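Local coordinates for protein transcriptional regulator, putative (Vibrio cholerae O1 biovar eltor str. N16961, PDB 3BJN) that probably represses operons for allantoin and glyoxylate use as an IclR-type, DNA-binding transcription factor, of which this chain is the C-terminal, GAF-like domain, at residues A[28-33]-A[138-143]; A[37-42]-A[61-66]; A[110-115]-A[122-127]. One frame throughout, in Å; residues are numbered along the deposited sequence.

Contact 1 (A[28-33]-A[138-143]); sequences EMAAYM and ISVMAP
The Tyr32 ring meets Ile138 obliquely: the methyl CD1 of Ile138 stops 3.8 Å from Tyr32 CD1, and the two side chains cross at about a right angle. Tyr32 projects from the face of the sheet that also carries Ala30, Ile138 and Val140; with CG opposite the backbone N (chi1 179°), its ring atom CD1 comes beside the Ile138 methyl. The other flat group, the carboxylate of Glu28, lies against the methyl of Ala142, with OE1 3.4 Å from Ala142 CB. Glu28 CB rests on Val140 CG1 at 3.6 Å. One water ties this end together, donating hydrogen bonds to Glu28 OE1 and to the carbonyl O of Met141 and accepting one from Met29 N; Arg146 adds a salt bridge to OE1, which would probably favour the charged carboxylate.

Between these ends the strands run antiparallel. Ala31 and Ser139 form the hydrogen-bonded pair, with Ala31 N to Ser139 O at 2.8 Å and Ser139 N to Ala31 O at 2.9 Å, whereas the bond from Met141 N to Met29 O is weak. On the face of Ala31 and Ser139, the bent selenomethionine Met141 brings CE to 3.6 Å from Ala31 CB.

These are central strands of the antiparallel sheet in the IclR effector-domain fold. Helix 12-26 packs on Ala30, Tyr32 and Ile138, and helix 144-163 on Ile138, Val140 and Ala142. Toward the other face, Ser139 OG bonds Ser69 and Ser125, while strand 39-45 and Phe56 pack around Met29, Ala31, Met33 and Met141.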
loop_
_atom_site.group_PDB
_atom_site.type_symbol
_atom_site.label_atom_id
_atom_site.label_comp_id
_atom_site.label_asym_id
_atom_site.label_seq_id
_atom_site.Cartn_x
_atom_site.Cartn_y
_atom_site.Cartn_z
ATOM N N GLU A 28 14.192 3.968 -2.443
ATOM C CA GLU A 28 12.950 4.055 -3.240
ATOM C C GLU A 28 11.934 5.009 -2.618
ATOM O O GLU A 28 11.982 5.318 -1.411
ATOM C CB GLU A 28 12.290 2.663 -3.320
ATOM C CG GLU A 28 13.187 1.567 -3.921
ATOM C CD GLU A 28 13.575 1.772 -5.399
ATOM O OE1 GLU A 28 13.007 2.636 -6.108
ATOM O OE2 GLU A 28 14.494 1.045 -5.865
HETATM N N MSE A 29 11.001 5.450 -3.460
HETATM C CA MSE A 29 9.808 6.196 -3.047
HETATM C C MSE A 29 8.991 5.357 -2.091
HETATM O O MSE A 29 8.883 4.135 -2.289
HETATM C CB MSE A 29 8.889 6.413 -4.247
HETATM C CG MSE A 29 9.401 7.233 -5.357
HETATM SE SE MSE A 29 7.790 7.720 -6.358
HETATM C CE MSE A 29 7.248 9.080 -5.222
ATOM N N ALA A 30 8.390 5.995 -1.086
ATOM C CA ALA A 30 7.557 5.272 -0.118
ATOM C C ALA A 30 6.374 6.151 0.227
ATOM O O ALA A 30 6.482 7.387 0.217
ATOM C CB ALA A 30 8.357 4.953 1.145
ATOM N N ALA A 31 5.244 5.523 0.518
ATOM C CA ALA A 31 4.044 6.297 0.839
ATOM C C ALA A 31 3.227 5.640 1.941
ATOM O O ALA A 31 3.338 4.434 2.176
ATOM C CB ALA A 31 3.179 6.445 -0.385
ATOM N N TYR A 32 2.412 6.467 2.604
ATOM C CA TYR A 32 1.397 6.008 3.543
ATOM C C TYR A 32 0.049 6.301 2.927
ATOM O O TYR A 32 -0.255 7.455 2.582
ATOM C CB TYR A 32 1.531 6.789 4.839
ATOM C CG TYR A 32 0.522 6.434 5.888
ATOM C CD1 TYR A 32 0.467 5.152 6.411
ATOM C CD2 TYR A 32 -0.371 7.390 6.352
ATOM C CE1 TYR A 32 -0.475 4.836 7.419
ATOM C CE2 TYR A 32 -1.301 7.090 7.341
ATOM C CZ TYR A 32 -1.355 5.814 7.844
ATOM O OH TYR A 32 -2.269 5.535 8.843
HETATM N N MSE A 33 -0.703 5.231 2.788
HETATM C CA MSE A 33 -2.021 5.243 2.139
HETATM C C MSE A 33 -3.104 4.952 3.156
HETATM O O MSE A 33 -2.884 4.175 4.090
HETATM C CB MSE A 33 -2.061 4.138 1.079
HETATM C CG MSE A 33 -0.744 3.945 0.306
HETATM SE SE MSE A 33 -0.711 5.408 -1.008
HETATM C CE MSE A 33 -2.027 4.547 -2.036
ATOM N N ILE A 138 1.608 0.972 4.458
ATOM C CA ILE A 138 2.881 1.563 4.004
ATOM C C ILE A 138 3.254 0.858 2.734
ATOM O O ILE A 138 3.120 -0.370 2.647
ATOM C CB ILE A 138 4.023 1.334 5.051
ATOM C CG1 ILE A 138 3.756 2.168 6.315
ATOM C CG2 ILE A 138 5.427 1.610 4.408
ATOM C CD1 ILE A 138 3.930 3.677 6.124
ATOM N N SER A 139 3.730 1.605 1.745
ATOM C CA SER A 139 4.028 1.040 0.442
ATOM C C SER A 139 5.326 1.602 -0.119
ATOM O O SER A 139 5.653 2.761 0.144
ATOM C CB SER A 139 2.890 1.371 -0.517
ATOM O OG SER A 139 1.640 0.901 -0.020
ATOM N N VAL A 140 6.042 0.768 -0.861
ATOM C CA VAL A 140 7.114 1.237 -1.739
ATOM C C VAL A 140 6.629 1.019 -3.162
ATOM O O VAL A 140 6.060 -0.044 -3.493
ATOM C CB VAL A 140 8.425 0.490 -1.478
ATOM C CG1 VAL A 140 9.405 0.572 -2.696
ATOM C CG2 VAL A 140 9.070 1.029 -0.172
HETATM N N MSE A 141 6.820 2.047 -3.986
HETATM C CA MSE A 141 6.504 2.024 -5.427
HETATM C C MSE A 141 7.830 2.208 -6.135
HETATM O O MSE A 141 8.522 3.201 -5.889
HETATM C CB MSE A 141 5.565 3.184 -5.779
HETATM C CG MSE A 141 4.192 3.075 -5.151
HETATM SE SE MSE A 141 4.217 3.898 -3.365
HETATM C CE MSE A 141 3.156 5.466 -3.835
ATOM N N ALA A 142 8.209 1.258 -6.990
ATOM C CA ALA A 142 9.559 1.222 -7.502
ATOM C C ALA A 142 9.587 0.516 -8.869
ATOM O O ALA A 142 8.756 -0.360 -9.129
ATOM C CB ALA A 142 10.456 0.482 -6.507
ATOM N N PRO A 143 10.537 0.907 -9.745
ATOM C CA PRO A 143 10.623 0.288 -11.068
ATOM C C PRO A 143 10.865 -1.219 -10.919
ATOM O O PRO A 143 11.687 -1.634 -10.090
ATOM C CB PRO A 143 11.856 0.963 -11.713
ATOM C CG PRO A 143 12.601 1.591 -10.579
ATOM C CD PRO A 143 11.595 1.901 -9.501
HETATM O O HOH W 1 10.974 4.286 -6.150
#

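Contact 2 (A[37-42]-A[61-66]); sequences GYRALC and SQPLLR
Arg39 and Ser61 meet in an antiparallel edge pairing, where the short outermost strand 61-63 joins strand 39-45 of the six-stranded sheet in this IclR C-terminal domain. Ala40 and Gln62 make the hydrogen-bonded pair: Ala40 N reaches Gln62 O at 2.8 Å, nearly straight, and Gln62 N returns a bond to Ala40 O at 3.0 Å. Beyond Pro63 the pairing is extended by Leu64 N, which donates to Tyr38 O just where the chain folds into an inverse gamma turn centred on Leu64.

The Leu64 side chain turns inward over strand 39-45, with CD1 3.6 Å from Ala40 CB and CD2 3.6 Å from Arg39 O. Helices 67-76 and 79-88 supply Met73 and Ile85 around Leu64, and Met73 also touches Ala40.

On the exposed side, Arg39 lies alongside Pro63, and one face of its guanidinium looks onto Gln62 C and Pro63 N. A bend at chi3 (69°) turns the guanidinium toward Ser61. Its NH2 donates to Ser61 O at 3.1 Å from above the carbonyl plane, while NE points within the guanidinium plane at Ser61 OG, 2.9 Å away.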
loop_
_atom_site.group_PDB
_atom_site.type_symbol
_atom_site.label_atom_id
_atom_site.label_comp_id
_atom_site.label_asym_id
_atom_site.label_seq_id
_atom_site.Cartn_x
_atom_site.Cartn_y
_atom_site.Cartn_z
ATOM N N GLY A 37 -13.575 5.291 1.562
ATOM C CA GLY A 37 -14.685 4.874 0.706
ATOM C C GLY A 37 -14.210 3.866 -0.317
ATOM O O GLY A 37 -13.710 2.763 0.040
ATOM N N TYR A 38 -14.367 4.229 -1.595
ATOM C CA TYR A 38 -13.987 3.332 -2.676
ATOM C C TYR A 38 -12.528 3.514 -3.116
ATOM O O TYR A 38 -12.113 2.903 -4.125
ATOM C CB TYR A 38 -14.889 3.580 -3.884
ATOM C CG TYR A 38 -16.322 3.185 -3.709
ATOM C CD1 TYR A 38 -16.684 1.973 -3.104
ATOM C CD2 TYR A 38 -17.350 3.992 -4.210
ATOM C CE1 TYR A 38 -18.019 1.589 -2.993
ATOM C CE2 TYR A 38 -18.667 3.632 -4.108
ATOM C CZ TYR A 38 -19.025 2.421 -3.508
ATOM O OH TYR A 38 -20.364 2.107 -3.452
ATOM N N ARG A 39 -11.775 4.389 -2.423
ATOM C CA ARG A 39 -10.453 4.831 -2.943
ATOM C C ARG A 39 -9.358 4.748 -1.907
ATOM O O ARG A 39 -9.631 4.656 -0.719
ATOM C CB ARG A 39 -10.522 6.259 -3.530
ATOM C CG ARG A 39 -11.691 6.409 -4.523
ATOM C CD ARG A 39 -11.750 7.789 -5.109
ATOM N NE ARG A 39 -10.645 8.069 -6.011
ATOM C CZ ARG A 39 -10.617 7.763 -7.312
ATOM N NH1 ARG A 39 -11.633 7.110 -7.896
ATOM N NH2 ARG A 39 -9.531 8.086 -8.034
ATOM N N ALA A 40 -8.123 4.714 -2.404
ATOM C CA ALA A 40 -6.912 4.677 -1.572
ATOM C C ALA A 40 -6.317 6.076 -1.672
ATOM O O ALA A 40 -5.928 6.514 -2.753
ATOM C CB ALA A 40 -5.943 3.636 -2.107
ATOM N N LEU A 41 -6.272 6.778 -0.548
ATOM C CA LEU A 41 -5.729 8.128 -0.530
ATOM C C LEU A 41 -4.237 8.112 -0.150
ATOM O O LEU A 41 -3.857 7.502 0.843
ATOM C CB LEU A 41 -6.509 8.982 0.475
ATOM C CG LEU A 41 -5.937 10.374 0.714
ATOM C CD1 LEU A 41 -6.119 11.270 -0.518
ATOM C CD2 LEU A 41 -6.598 11.014 1.926
ATOM N N CYS A 42 -3.412 8.801 -0.923
ATOM C CA CYS A 42 -2.009 8.925 -0.542
ATOM C C CYS A 42 -1.861 10.092 0.441
ATOM O O CYS A 42 -1.967 11.259 0.050
ATOM C CB CYS A 42 -1.160 9.122 -1.777
ATOM S SG CYS A 42 0.587 9.241 -1.348
ATOM N N SER A 61 -6.061 10.354 -4.705
ATOM C CA SER A 61 -6.490 8.984 -4.477
ATOM C C SER A 61 -6.668 8.194 -5.778
ATOM O O SER A 61 -6.788 8.770 -6.871
ATOM C CB SER A 61 -7.802 8.956 -3.702
ATOM O OG SER A 61 -8.804 9.596 -4.456
ATOM N N GLN A 62 -6.638 6.874 -5.640
ATOM C CA GLN A 62 -6.797 5.907 -6.728
ATOM C C GLN A 62 -7.901 4.929 -6.334
ATOM O O GLN A 62 -8.069 4.666 -5.158
ATOM C CB GLN A 62 -5.499 5.103 -6.895
ATOM C CG GLN A 62 -4.335 5.874 -7.546
ATOM C CD GLN A 62 -4.521 6.053 -9.052
ATOM O OE1 GLN A 62 -4.773 5.089 -9.786
ATOM N NE2 GLN A 62 -4.396 7.292 -9.517
ATOM N N PRO A 63 -8.577 4.307 -7.308
ATOM C CA PRO A 63 -9.550 3.293 -6.892
ATOM C C PRO A 63 -8.914 2.176 -6.056
ATOM O O PRO A 63 -7.781 1.744 -6.322
ATOM C CB PRO A 63 -10.062 2.731 -8.235
ATOM C CG PRO A 63 -9.788 3.816 -9.229
ATOM C CD PRO A 63 -8.515 4.457 -8.774
ATOM N N LEU A 64 -9.653 1.717 -5.051
ATOM C CA LEU A 64 -9.229 0.651 -4.165
ATOM C C LEU A 64 -9.537 -0.673 -4.845
ATOM O O LEU A 64 -10.602 -1.294 -4.631
ATOM C CB LEU A 64 -9.972 0.813 -2.830
ATOM C CG LEU A 64 -9.375 0.465 -1.477
ATOM C CD1 LEU A 64 -7.951 0.766 -1.345
ATOM C CD2 LEU A 64 -10.241 1.106 -0.343
ATOM N N LEU A 65 -8.606 -1.097 -5.712
ATOM C CA LEU A 65 -8.874 -2.233 -6.597
ATOM C C LEU A 65 -7.589 -2.870 -7.097
ATOM O O LEU A 65 -7.414 -4.080 -6.940
ATOM C CB LEU A 65 -9.742 -1.804 -7.789
ATOM C CG LEU A 65 -10.033 -2.798 -8.933
ATOM C CD1 LEU A 65 -10.917 -3.903 -8.370
ATOM C CD2 LEU A 65 -10.714 -2.117 -10.102
ATOM N N ARG A 66 -6.720 -2.068 -7.710
ATOM C CA ARG A 66 -5.463 -2.554 -8.272
ATOM C C ARG A 66 -4.272 -2.182 -7.390
ATOM O O ARG A 66 -4.303 -1.175 -6.684
ATOM C CB ARG A 66 -5.241 -1.991 -9.676
ATOM C CG ARG A 66 -6.362 -2.293 -10.687
ATOM C CD ARG A 66 -6.657 -3.773 -10.802
ATOM N NE ARG A 66 -7.752 -4.032 -11.743
ATOM C CZ ARG A 66 -8.466 -5.160 -11.795
ATOM N NH1 ARG A 66 -8.220 -6.164 -10.958
ATOM N NH2 ARG A 66 -9.439 -5.276 -12.688
#

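Contact 3 (A[110-115]-A[122-127]); sequences YAVSTS and SGISAP
Four backbone hydrogen bonds join Ala111 to Ser125 and Ser113 to Gly123, closing an antiparallel beta hairpin at the edge of the domain's sheet. Ala111 N to Ser125 O measures 2.9 Å and Ser125 N to Ala111 O 3.0 Å, both donors lying in the plane of the carbonyl they reach. In the second pair the bond from Gly123 N to Ser113 O, also 2.9 Å, is tilted 34° out of that plane. Between the bonded pairs come CA-H...O contacts, among them Val112 CA to Gly123 O at 3.3 Å.

The closest apolar pair is Val112 and Ile124. These two lie side by side and point the same way, both methyls of Val112 about equally close to Ile124 CG1; CG1 to CG1 is 4.1 Å. At the hairpin's far end Tyr110 CB approaches Ala126 CB more loosely, while the tyrosine ring is carried away from strand 121-130 with chi1 at 63°, toward Ile155 of helix 144-163. The same helix packs on Ile124 and Ala126.

Polar side chains act mostly beyond the two strands. Ser113 OG bonds Ala68 N, at the start of helix 67-76, and Ser125 OG bonds Ser69 and Ser139. Close to the turn, the CG2 methyl of Thr114 presses against Ser122 OG at 3.2 Å, and a water links that hydroxyl, 2.9 Å away, with Ser115 OG, itself bonded to Gly120 N.

The chemistry thus divides by face: on the valine-isoleucine side Ile124 packs under helix 144-163, whereas the serine side fastens the hairpin by hydroxyl bonds to helix 67-76 and to strand 133-143.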
loop_
_atom_site.group_PDB
_atom_site.type_symbol
_atom_site.label_atom_id
_atom_site.label_comp_id
_atom_site.label_asym_id
_atom_site.label_seq_id
_atom_site.Cartn_x
_atom_site.Cartn_y
_atom_site.Cartn_z
ATOM N N TYR A 110 1.944 -9.086 3.829
ATOM C CA TYR A 110 2.195 -8.027 2.837
ATOM C C TYR A 110 1.699 -8.478 1.469
ATOM O O TYR A 110 1.438 -9.664 1.262
ATOM C CB TYR A 110 3.705 -7.730 2.751
ATOM C CG TYR A 110 4.525 -8.923 2.261
ATOM C CD1 TYR A 110 4.773 -9.107 0.900
ATOM C CD2 TYR A 110 5.021 -9.862 3.159
ATOM C CE1 TYR A 110 5.507 -10.224 0.438
ATOM C CE2 TYR A 110 5.754 -10.949 2.726
ATOM C CZ TYR A 110 5.982 -11.129 1.367
ATOM O OH TYR A 110 6.699 -12.220 0.934
ATOM N N ALA A 111 1.609 -7.529 0.533
ATOM C CA ALA A 111 1.270 -7.842 -0.853
ATOM C C ALA A 111 2.350 -7.318 -1.782
ATOM O O ALA A 111 3.012 -6.319 -1.477
ATOM C CB ALA A 111 -0.051 -7.213 -1.221
ATOM N N VAL A 112 2.483 -7.968 -2.935
ATOM C CA VAL A 112 3.404 -7.516 -3.984
ATOM C C VAL A 112 2.579 -7.450 -5.245
ATOM O O VAL A 112 1.730 -8.354 -5.502
ATOM C CB VAL A 112 4.593 -8.500 -4.193
ATOM C CG1 VAL A 112 5.530 -8.009 -5.297
ATOM C CG2 VAL A 112 5.371 -8.698 -2.895
ATOM N N SER A 113 2.787 -6.400 -6.043
ATOM C CA SER A 113 2.115 -6.281 -7.357
ATOM C C SER A 113 3.111 -5.764 -8.412
ATOM O O SER A 113 4.081 -5.075 -8.087
ATOM C CB SER A 113 0.939 -5.323 -7.277
ATOM O OG SER A 113 1.403 -4.042 -6.855
ATOM N N THR A 114 2.848 -6.086 -9.677
ATOM C CA THR A 114 3.700 -5.611 -10.769
ATOM C C THR A 114 2.854 -5.121 -11.941
ATOM O O THR A 114 2.024 -5.884 -12.480
ATOM C CB THR A 114 4.652 -6.731 -11.280
ATOM O OG1 THR A 114 3.885 -7.882 -11.660
ATOM C CG2 THR A 114 5.656 -7.124 -10.203
ATOM N N SER A 115 3.050 -3.851 -12.316
ATOM C CA SER A 115 2.456 -3.271 -13.504
ATOM C C SER A 115 0.914 -3.280 -13.518
ATOM O O SER A 115 0.319 -3.281 -14.596
ATOM C CB SER A 115 3.013 -3.948 -14.770
ATOM O OG SER A 115 4.405 -3.690 -14.926
ATOM N N SER A 122 6.370 -1.534 -9.845
ATOM C CA SER A 122 5.870 -2.559 -8.903
ATOM C C SER A 122 5.484 -1.898 -7.585
ATOM O O SER A 122 5.925 -0.761 -7.300
ATOM C CB SER A 122 6.955 -3.620 -8.682
ATOM O OG SER A 122 7.217 -4.326 -9.890
ATOM N N GLY A 123 4.647 -2.568 -6.803
ATOM C CA GLY A 123 4.311 -2.131 -5.457
ATOM C C GLY A 123 4.552 -3.220 -4.434
ATOM O O GLY A 123 4.321 -4.400 -4.710
ATOM N N ILE A 124 5.020 -2.818 -3.250
ATOM C CA ILE A 124 5.158 -3.747 -2.108
ATOM C C ILE A 124 4.554 -3.037 -0.904
ATOM O O ILE A 124 4.921 -1.897 -0.612
ATOM C CB ILE A 124 6.644 -4.161 -1.844
ATOM C CG1 ILE A 124 7.131 -5.001 -3.032
ATOM C CG2 ILE A 124 6.726 -4.966 -0.546
ATOM C CD1 ILE A 124 8.661 -5.302 -3.106
ATOM N N SER A 125 3.594 -3.666 -0.228
ATOM C CA SER A 125 2.833 -2.945 0.796
ATOM C C SER A 125 2.491 -3.817 1.985
ATOM O O SER A 125 2.320 -5.033 1.849
ATOM C CB SER A 125 1.547 -2.349 0.212
ATOM O OG SER A 125 1.800 -1.695 -1.014
ATOM N N ALA A 126 2.418 -3.182 3.154
ATOM C CA ALA A 126 2.039 -3.887 4.379
ATOM C C ALA A 126 1.021 -3.058 5.160
ATOM O O ALA A 126 1.055 -1.843 5.079
ATOM C CB ALA A 126 3.283 -4.193 5.229
ATOM N N PRO A 127 0.122 -3.717 5.903
ATOM C CA PRO A 127 -0.965 -2.983 6.570
ATOM C C PRO A 127 -0.482 -2.289 7.840
ATOM O O PRO A 127 0.417 -2.796 8.535
ATOM C CB PRO A 127 -1.947 -4.092 6.963
ATOM C CG PRO A 127 -1.046 -5.313 7.202
ATOM C CD PRO A 127 0.056 -5.180 6.192
HETATM O O HOH W 2 6.271 -4.315 -12.586
#

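How the contacts relate
All three contacts belong to one antiparallel sheet, ordered 61-63, 39-45, 29-36, 133-143, 121-130, 111-114. Contact 1 joins the two middle strands, 105 residues apart in sequence; contacts 2 and 3 attach the outermost strands and follow one another within that interval. Centres of contacts 1 and 3 lie about 9 Å apart, those of 1 and 2 about 15 Å, and those of 2 and 3 about 14 Å. Contact 1 touches both others, through Met33 against Cys42 and through the bond from Ser122 N to Ala142 O, but contacts 2 and 3 stay about 6 Å apart at their nearest atoms. The long-range central pairing thus unites an early and a late part of the chain into one domain.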